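Local coordinates for glyoxalase family protein (Listeria monocytogenes, PDB 2P7M), which probably catalyses the hydration of the antibiotic fosfomycin with manganese as its likely cofactor, as a member of the fosfomycin resistance protein family, at residues 6-11 and 52-57; 65-70 and 116-121; 90-95 and 108-113. One frame throughout, in Å; residues are numbered along the deposited sequence.

Interaction 1 of 3, residues 6-11 and 52-57; sequences SHITLI and LWICIM
The CD1 methyl of I56 fits into the hollow beside the L10 side chain, 3.9 Å from L10 CB. One step back along the same face, I54 repeats the fit, its CD1 lying 4.1 Å from I8 CB. Both isoleucines keep CG1 beside the backbone N, and a second bend (chi2 -63° in I54) folds the terminal methyl back over the neighbouring strand. Helix 15-25 packs on I56 from this side, while I8 reaches I70 of strand 69-73.

On the other face the roles reverse: I11 supplies the bump, its CD1 sitting 3.7 Å from M57 CB. With CG beside the backbone N (chi1 -71°) and the chain extended at chi2, M57 SD comes to 4.0 Å from T9 CG2, and T9 OG1 lies 3.9 Å from C55 CB. At the start of the pair H7 and W53 meet side chain to side chain at their CB atoms, and the indole leads away.

Strands 4-12 and 52-58 are the first and last strands of a βαβββ module of the glyoxalase fold, joined in parallel. I8 and L10 each both donate and accept: I8 N to W53 O, C55 N to I8 O, L10 N to C55 O and M57 N to L10 O. The second of these is short and nearly straight (2.7 Å from C55 N to I8 O, 177° at the hydrogen). Beyond W53 a water bridges the strands, donating a hydrogen bond to S6 O and accepting one from W53 N.

H7, a probable manganese ligand, has its ND1 2.8 Å from S6 OG in a hydrogen bond, and T9 OG1 lies at its ring edge. H7 and T9 also pair antiparallel with a strand of the second subunit, and M57 touches E44, the likely proton acceptor.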
loop_
_atom_site.group_PDB
_atom_site.type_symbol
_atom_site.label_atom_id
_atom_site.label_comp_id
_atom_site.label_asym_id
_atom_site.label_seq_id
_atom_site.Cartn_x
_atom_site.Cartn_y
_atom_site.Cartn_z
ATOM N N SER A 6 -3.141 6.211 7.366
ATOM C CA SER A 6 -2.270 7.054 8.170
ATOM C C SER A 6 -1.013 7.341 7.352
ATOM O O SER A 6 -0.688 8.498 7.072
ATOM C CB SER A 6 -1.882 6.360 9.477
ATOM O OG SER A 6 -0.969 7.169 10.202
ATOM N N HIS A 7 -0.317 6.277 6.967
ATOM C CA HIS A 7 0.898 6.397 6.175
ATOM C C HIS A 7 1.391 5.037 5.708
ATOM O O HIS A 7 0.889 3.995 6.141
ATOM C CB HIS A 7 2.001 7.076 6.988
ATOM C CG HIS A 7 2.365 6.342 8.241
ATOM N ND1 HIS A 7 1.674 6.497 9.420
ATOM C CD2 HIS A 7 3.335 5.431 8.490
ATOM C CE1 HIS A 7 2.202 5.715 10.344
ATOM N NE2 HIS A 7 3.211 5.056 9.806
ATOM N N ILE A 8 2.380 5.062 4.818
ATOM C CA ILE A 8 2.979 3.857 4.271
ATOM C C ILE A 8 4.471 3.889 4.609
ATOM O O ILE A 8 5.129 4.914 4.435
ATOM C CB ILE A 8 2.788 3.806 2.740
ATOM C CG1 ILE A 8 1.291 3.818 2.410
ATOM C CG2 ILE A 8 3.454 2.570 2.170
ATOM C CD1 ILE A 8 0.984 3.945 0.936
ATOM N N THR A 9 4.995 2.769 5.096
ATOM C CA THR A 9 6.398 2.683 5.473
ATOM C C THR A 9 7.176 1.736 4.583
ATOM O O THR A 9 6.812 0.568 4.416
ATOM C CB THR A 9 6.561 2.216 6.938
ATOM O OG1 THR A 9 5.901 3.140 7.809
ATOM C CG2 THR A 9 8.044 2.148 7.325
ATOM N N LEU A 10 8.259 2.254 4.015
ATOM C CA LEU A 10 9.116 1.475 3.143
ATOM C C LEU A 10 10.521 1.463 3.732
ATOM O O LEU A 10 11.012 2.481 4.218
ATOM C CB LEU A 10 9.142 2.082 1.733
ATOM C CG LEU A 10 7.775 2.235 1.051
ATOM C CD1 LEU A 10 7.947 2.837 -0.332
ATOM C CD2 LEU A 10 7.102 0.876 0.953
ATOM N N ILE A 11 11.150 0.299 3.711
ATOM C CA ILE A 11 12.503 0.148 4.224
ATOM C C ILE A 11 13.431 0.105 3.011
ATOM O O ILE A 11 13.168 -0.627 2.054
ATOM C CB ILE A 11 12.649 -1.172 5.010
ATOM C CG1 ILE A 11 11.587 -1.247 6.116
ATOM C CG2 ILE A 11 14.057 -1.279 5.593
ATOM C CD1 ILE A 11 11.761 -0.242 7.237
ATOM N N LEU A 52 -0.533 11.862 0.430
ATOM C CA LEU A 52 -0.224 10.674 1.213
ATOM C C LEU A 52 1.097 10.817 1.949
ATOM O O LEU A 52 2.073 11.315 1.392
ATOM C CB LEU A 52 -0.147 9.450 0.300
ATOM C CG LEU A 52 -1.327 9.219 -0.644
ATOM C CD1 LEU A 52 -1.034 8.006 -1.518
ATOM C CD2 LEU A 52 -2.610 9.010 0.161
ATOM N N TRP A 53 1.130 10.381 3.204
ATOM C CA TRP A 53 2.359 10.437 3.983
ATOM C C TRP A 53 3.136 9.160 3.723
ATOM O O TRP A 53 2.613 8.064 3.894
ATOM C CB TRP A 53 2.058 10.555 5.478
ATOM C CG TRP A 53 1.599 11.911 5.884
ATOM C CD1 TRP A 53 0.460 12.545 5.486
ATOM C CD2 TRP A 53 2.275 12.816 6.765
ATOM N NE1 TRP A 53 0.382 13.791 6.064
ATOM C CE2 TRP A 53 1.484 13.983 6.854
ATOM C CE3 TRP A 53 3.474 12.756 7.489
ATOM C CZ2 TRP A 53 1.850 15.081 7.639
ATOM C CZ3 TRP A 53 3.840 13.850 8.273
ATOM C CH2 TRP A 53 3.027 14.996 8.340
ATOM N N ILE A 54 4.379 9.302 3.278
ATOM C CA ILE A 54 5.224 8.145 3.013
ATOM C C ILE A 54 6.423 8.238 3.938
ATOM O O ILE A 54 7.087 9.273 4.005
ATOM C CB ILE A 54 5.753 8.117 1.563
ATOM C CG1 ILE A 54 4.606 8.344 0.575
ATOM C CG2 ILE A 54 6.438 6.783 1.294
ATOM C CD1 ILE A 54 3.544 7.278 0.601
ATOM N N CYS A 55 6.682 7.161 4.666
ATOM C CA CYS A 55 7.811 7.119 5.573
ATOM C C CYS A 55 8.844 6.175 4.988
ATOM O O CYS A 55 8.534 5.032 4.650
ATOM C CB CYS A 55 7.384 6.622 6.955
ATOM S SG CYS A 55 8.772 6.379 8.101
ATOM N N ILE A 56 10.069 6.665 4.846
ATOM C CA ILE A 56 11.146 5.846 4.313
ATOM C C ILE A 56 12.144 5.642 5.442
ATOM O O ILE A 56 12.509 6.592 6.130
ATOM C CB ILE A 56 11.850 6.548 3.131
ATOM C CG1 ILE A 56 10.812 6.994 2.096
ATOM C CG2 ILE A 56 12.844 5.609 2.486
ATOM C CD1 ILE A 56 10.056 5.845 1.436
ATOM N N MET A 57 12.575 4.402 5.634
ATOM C CA MET A 57 13.532 4.077 6.686
ATOM C C MET A 57 14.683 3.259 6.130
ATOM O O MET A 57 14.482 2.310 5.367
ATOM C CB MET A 57 12.850 3.289 7.808
ATOM C CG MET A 57 11.893 4.102 8.662
ATOM S SD MET A 57 11.011 3.058 9.851
ATOM C CE MET A 57 12.375 2.458 10.860
HETATM O O HOH W 1 -1.202 9.097 4.312
#

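Interaction 2 of 3, residues 65-70 and 116-121; sequences RTYNHI and LFELHA
The probable manganese site of this enzyme draws two of its ligands from this contact, H69 and E118, which stand on neighbouring strands and are hydrogen-bonded to each other. H69 NE2 donates to E118 OE1 at 2.7 Å, along a nearly straight path (173° at the hydrogen). The oxygen lies almost in the imidazole plane and offers its anti lone pair; the carboxylate is turned 38° from the ring. E118 gets there with CG anti to its backbone N (chi1 -176°) and an extended chain, and its CB packs 3.5 Å from H69 CD2. The other carboxylate oxygen, E118 OE2, is hydrogen-bonded to S106 OG.

The second imidazole nitrogen is engaged too: H69 ND1 donates to Y67 O at an unusually short 2.5 Å, approaching well above that carbonyl's plane. Bonds at both nitrogens probably hold the ring's rotation. L116 CD2 sits over one face of it, 4.1 Å from H69 CG, and touches the tyrosine as well, 3.8 Å from Y67 CD1. H69 CE1 in turn rests over a face of the Y67 ring, toward its rim.

The backbones stand wide here. E118 N donates to I70 O at 3.1 Å, but upstream two waters fill the gap, one bridging N68 O and L116 N, the other I70 N and L116 O. T66 OG1 accepts from N68 N, an ST turn, and also from N68 ND2.

Across the interface, H69 pairs antiparallel with a strand of the second subunit, whose H7 packs on E118. Ligands on adjacent parallel strands of one βαβββ module, joined by a residue of the partner chain, are characteristic of dimeric glyoxalase-fold (vicinal oxygen chelate) metal sites.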
loop_
_atom_site.group_PDB
_atom_site.type_symbol
_atom_site.label_atom_id
_atom_site.label_comp_id
_atom_site.label_asym_id
_atom_site.label_seq_id
_atom_site.Cartn_x
_atom_site.Cartn_y
_atom_site.Cartn_z
ATOM N N ARG A 65 10.518 -9.630 -4.409
ATOM C CA ARG A 65 9.590 -8.968 -5.325
ATOM C C ARG A 65 8.252 -9.696 -5.462
ATOM O O ARG A 65 8.210 -10.914 -5.634
ATOM C CB ARG A 65 10.222 -8.824 -6.710
ATOM C CG ARG A 65 11.359 -7.835 -6.779
ATOM C CD ARG A 65 11.774 -7.586 -8.231
ATOM N NE ARG A 65 12.690 -6.453 -8.328
ATOM C CZ ARG A 65 13.147 -5.944 -9.467
ATOM N NH1 ARG A 65 12.777 -6.458 -10.629
ATOM N NH2 ARG A 65 13.984 -4.919 -9.437
ATOM N N THR A 66 7.160 -8.938 -5.392
ATOM C CA THR A 66 5.815 -9.498 -5.521
ATOM C C THR A 66 4.859 -8.442 -6.064
ATOM O O THR A 66 5.244 -7.284 -6.253
ATOM C CB THR A 66 5.249 -10.000 -4.162
ATOM O OG1 THR A 66 5.029 -8.889 -3.284
ATOM C CG2 THR A 66 6.211 -10.975 -3.503
ATOM N N TYR A 67 3.613 -8.844 -6.304
ATOM C CA TYR A 67 2.619 -7.925 -6.829
ATOM C C TYR A 67 1.930 -7.136 -5.716
ATOM O O TYR A 67 1.006 -6.363 -5.975
ATOM C CB TYR A 67 1.598 -8.667 -7.707
ATOM C CG TYR A 67 0.873 -7.752 -8.680
ATOM C CD1 TYR A 67 1.582 -6.863 -9.490
ATOM C CD2 TYR A 67 -0.518 -7.763 -8.782
ATOM C CE1 TYR A 67 0.920 -6.003 -10.377
ATOM C CE2 TYR A 67 -1.190 -6.913 -9.666
ATOM C CZ TYR A 67 -0.465 -6.036 -10.459
ATOM O OH TYR A 67 -1.118 -5.196 -11.332
ATOM N N ASN A 68 2.374 -7.337 -4.476
ATOM C CA ASN A 68 1.843 -6.559 -3.359
ATOM C C ASN A 68 2.382 -5.169 -3.721
ATOM O O ASN A 68 3.589 -5.011 -3.899
ATOM C CB ASN A 68 2.461 -7.010 -2.025
ATOM C CG ASN A 68 1.918 -8.354 -1.531
ATOM O OD1 ASN A 68 0.835 -8.428 -0.944
ATOM N ND2 ASN A 68 2.675 -9.418 -1.766
ATOM N N HIS A 69 1.521 -4.165 -3.855
ATOM C CA HIS A 69 2.035 -2.849 -4.233
ATOM C C HIS A 69 1.052 -1.707 -4.045
ATOM O O HIS A 69 -0.128 -1.919 -3.779
ATOM C CB HIS A 69 2.499 -2.866 -5.700
ATOM C CG HIS A 69 1.379 -2.911 -6.696
ATOM N ND1 HIS A 69 0.699 -4.070 -7.011
ATOM C CD2 HIS A 69 0.821 -1.934 -7.451
ATOM C CE1 HIS A 69 -0.223 -3.806 -7.919
ATOM N NE2 HIS A 69 -0.172 -2.516 -8.203
ATOM N N ILE A 70 1.560 -0.490 -4.205
ATOM C CA ILE A 70 0.752 0.712 -4.071
ATOM C C ILE A 70 0.527 1.326 -5.442
ATOM O O ILE A 70 1.444 1.408 -6.254
ATOM C CB ILE A 70 1.459 1.738 -3.170
ATOM C CG1 ILE A 70 1.577 1.175 -1.755
ATOM C CG2 ILE A 70 0.683 3.044 -3.147
ATOM C CD1 ILE A 70 2.644 1.840 -0.938
ATOM N N LEU A 116 7.532 -2.357 -5.887
ATOM C CA LEU A 116 6.857 -2.109 -7.150
ATOM C C LEU A 116 5.864 -0.960 -6.985
ATOM O O LEU A 116 5.076 -0.945 -6.042
ATOM C CB LEU A 116 6.086 -3.349 -7.600
ATOM C CG LEU A 116 5.299 -3.164 -8.904
ATOM C CD1 LEU A 116 6.262 -3.078 -10.078
ATOM C CD2 LEU A 116 4.347 -4.336 -9.099
ATOM N N PHE A 117 5.893 -0.001 -7.899
ATOM C CA PHE A 117 4.941 1.102 -7.839
ATOM C C PHE A 117 4.080 1.067 -9.102
ATOM O O PHE A 117 4.547 0.651 -10.163
ATOM C CB PHE A 117 5.660 2.456 -7.753
ATOM C CG PHE A 117 6.361 2.695 -6.449
ATOM C CD1 PHE A 117 7.716 2.416 -6.308
ATOM C CD2 PHE A 117 5.671 3.220 -5.362
ATOM C CE1 PHE A 117 8.374 2.664 -5.100
ATOM C CE2 PHE A 117 6.319 3.469 -4.152
ATOM C CZ PHE A 117 7.675 3.189 -4.025
ATOM N N GLU A 118 2.821 1.489 -8.986
ATOM C CA GLU A 118 1.914 1.520 -10.127
ATOM C C GLU A 118 1.328 2.929 -10.300
ATOM O O GLU A 118 1.010 3.598 -9.316
ATOM C CB GLU A 118 0.741 0.532 -9.930
ATOM C CG GLU A 118 -0.199 0.447 -11.155
ATOM C CD GLU A 118 -1.528 -0.275 -10.888
ATOM O OE1 GLU A 118 -1.581 -1.167 -10.016
ATOM O OE2 GLU A 118 -2.529 0.045 -11.573
ATOM N N LEU A 119 1.230 3.382 -11.545
ATOM C CA LEU A 119 0.601 4.663 -11.846
ATOM C C LEU A 119 -0.589 4.227 -12.691
ATOM O O LEU A 119 -0.428 3.777 -13.822
ATOM C CB LEU A 119 1.529 5.580 -12.648
ATOM C CG LEU A 119 2.808 6.014 -11.927
ATOM C CD1 LEU A 119 3.517 7.108 -12.741
ATOM C CD2 LEU A 119 2.468 6.523 -10.556
ATOM N N HIS A 120 -1.778 4.343 -12.116
ATOM C CA HIS A 120 -3.006 3.908 -12.769
ATOM C C HIS A 120 -3.805 5.069 -13.333
ATOM O O HIS A 120 -4.067 6.039 -12.627
ATOM C CB HIS A 120 -3.867 3.141 -11.757
ATOM C CG HIS A 120 -5.096 2.530 -12.346
ATOM N ND1 HIS A 120 -6.315 2.543 -11.701
ATOM C CD2 HIS A 120 -5.295 1.873 -13.513
ATOM C CE1 HIS A 120 -7.210 1.922 -12.446
ATOM N NE2 HIS A 120 -6.617 1.506 -13.551
ATOM N N ALA A 121 -4.205 4.946 -14.596
ATOM C CA ALA A 121 -4.977 5.982 -15.273
ATOM C C ALA A 121 -6.477 5.696 -15.257
ATOM O O ALA A 121 -7.267 6.548 -15.662
ATOM C CB ALA A 121 -4.505 6.134 -16.718
HETATM O O HOH W 2 6.055 -4.130 -4.151
HETATM O O HOH W 3 4.380 -0.212 -3.464
#

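Interaction 3 of 3, residues 90-95 and 108-113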
loop_
_atom_site.group_PDB
_atom_site.type_symbol
_atom_site.label_atom_id
_atom_site.label_comp_id
_atom_site.label_asym_id
_atom_site.label_seq_id
_atom_site.Cartn_x
_atom_site.Cartn_y
_atom_site.Cartn_z
ATOM N N GLY A 90 16.412 5.586 -15.842
ATOM C CA GLY A 90 16.932 4.239 -15.953
ATOM C C GLY A 90 16.306 3.241 -14.997
ATOM O O GLY A 90 16.833 2.146 -14.810
ATOM N N VAL A 91 15.189 3.614 -14.384
ATOM C CA VAL A 91 14.503 2.725 -13.457
ATOM C C VAL A 91 13.779 1.616 -14.226
ATOM O O VAL A 91 13.212 1.850 -15.290
ATOM C CB VAL A 91 13.507 3.517 -12.556
ATOM C CG1 VAL A 91 13.056 4.781 -13.255
ATOM C CG2 VAL A 91 12.307 2.665 -12.217
ATOM N N GLU A 92 13.813 0.402 -13.681
ATOM C CA GLU A 92 13.180 -0.739 -14.328
ATOM C C GLU A 92 11.655 -0.640 -14.392
ATOM O O GLU A 92 11.000 -0.431 -13.377
ATOM C CB GLU A 92 13.560 -2.030 -13.602
ATOM C CG GLU A 92 12.921 -3.264 -14.202
ATOM C CD GLU A 92 13.270 -4.532 -13.443
ATOM O OE1 GLU A 92 12.743 -5.599 -13.815
ATOM O OE2 GLU A 92 14.069 -4.456 -12.479
ATOM N N MET A 93 11.115 -0.810 -15.598
ATOM C CA MET A 93 9.679 -0.764 -15.853
ATOM C C MET A 93 9.167 -2.108 -16.341
ATOM O O MET A 93 9.873 -2.834 -17.036
ATOM C CB MET A 93 9.353 0.266 -16.934
ATOM C CG MET A 93 9.114 1.654 -16.430
ATOM S SD MET A 93 8.545 2.718 -17.764
ATOM C CE MET A 93 7.190 1.763 -18.435
ATOM N N LYS A 94 7.925 -2.422 -15.993
ATOM C CA LYS A 94 7.301 -3.663 -16.425
ATOM C C LYS A 94 6.666 -3.440 -17.788
ATOM O O LYS A 94 6.338 -2.314 -18.149
ATOM C CB LYS A 94 6.193 -4.076 -15.457
ATOM C CG LYS A 94 6.658 -4.551 -14.100
ATOM C CD LYS A 94 7.481 -5.820 -14.226
ATOM C CE LYS A 94 7.487 -6.581 -12.921
ATOM N NZ LYS A 94 8.519 -7.647 -12.912
ATOM N N PRO A 95 6.505 -4.512 -18.572
ATOM C CA PRO A 95 5.884 -4.384 -19.891
ATOM C C PRO A 95 4.369 -4.251 -19.697
ATOM O O PRO A 95 3.870 -4.336 -18.575
ATOM C CB PRO A 95 6.270 -5.689 -20.580
ATOM C CG PRO A 95 6.359 -6.651 -19.443
ATOM C CD PRO A 95 7.098 -5.850 -18.403
ATOM N N TYR A 108 4.121 0.403 -14.566
ATOM C CA TYR A 108 4.656 -0.255 -13.378
ATOM C C TYR A 108 6.180 -0.154 -13.405
ATOM O O TYR A 108 6.785 -0.359 -14.447
ATOM C CB TYR A 108 4.252 -1.730 -13.338
ATOM C CG TYR A 108 2.762 -2.000 -13.350
ATOM C CD1 TYR A 108 2.048 -2.038 -14.548
ATOM C CD2 TYR A 108 2.079 -2.274 -12.167
ATOM C CE1 TYR A 108 0.695 -2.348 -14.566
ATOM C CE2 TYR A 108 0.727 -2.581 -12.170
ATOM C CZ TYR A 108 0.038 -2.617 -13.372
ATOM O OH TYR A 108 -1.308 -2.900 -13.366
ATOM N N PHE A 109 6.783 0.168 -12.263
ATOM C CA PHE A 109 8.238 0.286 -12.163
ATOM C C PHE A 109 8.719 0.056 -10.730
ATOM O O PHE A 109 7.936 0.130 -9.780
ATOM C CB PHE A 109 8.691 1.670 -12.657
ATOM C CG PHE A 109 8.095 2.819 -11.891
ATOM C CD1 PHE A 109 8.790 3.414 -10.843
ATOM C CD2 PHE A 109 6.826 3.300 -12.211
ATOM C CE1 PHE A 109 8.241 4.464 -10.124
ATOM C CE2 PHE A 109 6.263 4.350 -11.501
ATOM C CZ PHE A 109 6.967 4.939 -10.452
ATOM N N TYR A 110 10.012 -0.219 -10.575
ATOM C CA TYR A 110 10.587 -0.467 -9.261
ATOM C C TYR A 110 11.478 0.659 -8.743
ATOM O O TYR A 110 11.921 1.519 -9.507
ATOM C CB TYR A 110 11.446 -1.734 -9.284
ATOM C CG TYR A 110 10.709 -3.025 -9.545
ATOM C CD1 TYR A 110 10.572 -3.523 -10.841
ATOM C CD2 TYR A 110 10.174 -3.769 -8.488
ATOM C CE1 TYR A 110 9.923 -4.733 -11.082
ATOM C CE2 TYR A 110 9.522 -4.979 -8.719
ATOM C CZ TYR A 110 9.401 -5.454 -10.013
ATOM O OH TYR A 110 8.768 -6.654 -10.246
ATOM N N ASP A 111 11.724 0.650 -7.436
ATOM C CA ASP A 111 12.647 1.605 -6.846
ATOM C C ASP A 111 13.919 0.760 -6.719
ATOM O O ASP A 111 14.079 -0.204 -7.464
ATOM C CB ASP A 111 12.159 2.129 -5.485
ATOM C CG ASP A 111 12.102 1.061 -4.419
ATOM O OD1 ASP A 111 11.958 1.444 -3.236
ATOM O OD2 ASP A 111 12.193 -0.140 -4.749
ATOM N N PHE A 112 14.813 1.077 -5.792
ATOM C CA PHE A 112 16.050 0.301 -5.696
ATOM C C PHE A 112 15.993 -0.760 -4.620
ATOM O O PHE A 112 17.013 -1.371 -4.295
ATOM C CB PHE A 112 17.238 1.224 -5.411
ATOM C CG PHE A 112 17.214 2.505 -6.200
ATOM C CD1 PHE A 112 16.899 3.709 -5.579
ATOM C CD2 PHE A 112 17.494 2.506 -7.563
ATOM C CE1 PHE A 112 16.864 4.901 -6.303
ATOM C CE2 PHE A 112 17.460 3.694 -8.298
ATOM C CZ PHE A 112 17.144 4.894 -7.664
ATOM N N ASP A 113 14.796 -0.991 -4.083
ATOM C CA ASP A 113 14.620 -1.956 -3.012
ATOM C C ASP A 113 13.410 -2.867 -3.168
ATOM O O ASP A 113 12.644 -3.063 -2.229
ATOM C CB ASP A 113 14.553 -1.200 -1.691
ATOM C CG ASP A 113 15.836 -0.439 -1.407
ATOM O OD1 ASP A 113 16.775 -1.051 -0.856
ATOM O OD2 ASP A 113 15.916 0.762 -1.756
HETATM O O HOH W 4 14.505 0.238 -10.922
HETATM O O HOH W 5 4.628 -0.615 -17.058
#
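V91 and M93 press against F109 on the inner side of this contact, each bringing one carbon, V91 CG2 and M93 CG, to 3.8 Å from F109 CB. I86 of helix 79-88 packs on V91, M93 and F109, closing this apolar side.

Two backbone bonds hold the chains together, Y110 N to E92 O at 3.0 Å and K94 N to Y108 O at 2.8 Å. Waters extend the pairing at both ends, one linking E92 N with Y110 O, the other K94 O with Y108 N.

The outer side is looser. E92 runs alongside the Y110 ring, its CD 3.9 Å from Y110 CD1, but its carboxylate is salt-bridged to R65. K94 bends at chi2 (-64°), crosses Y108 at about a right angle and comes to the edge of the Y110 ring, where K94 NZ makes a weak hydrogen bond to Y110 OH at 2.9 Å. Backbone bonds and apolar contacts round the buried F109 thus anchor the loop, while on the outer side R65, salt-bridged to E92 and making a cation-pi contact with Y110, ties loop and strand together electrostatically.

Overall arrangement
Along the chain interaction 1 closes before interaction 2 opens, and interaction 3 is nested within the loop that interaction 2 closes. Interactions 2 and 3 have centres about 10 Å apart and both reach one sheet, in which 116-120 lies between 69-73 and 106-110; the R65–E92 salt bridge also ties them together. Interaction 1 belongs to the other sheet, its centre about 15 Å from that of interaction 2 and 19 Å from that of interaction 3. The sheets meet where I8 packs on I70 and L10 on F117. At the subunit interface H7 of one chain packs on E118 of the other, consistent with a metal site shared between subunits.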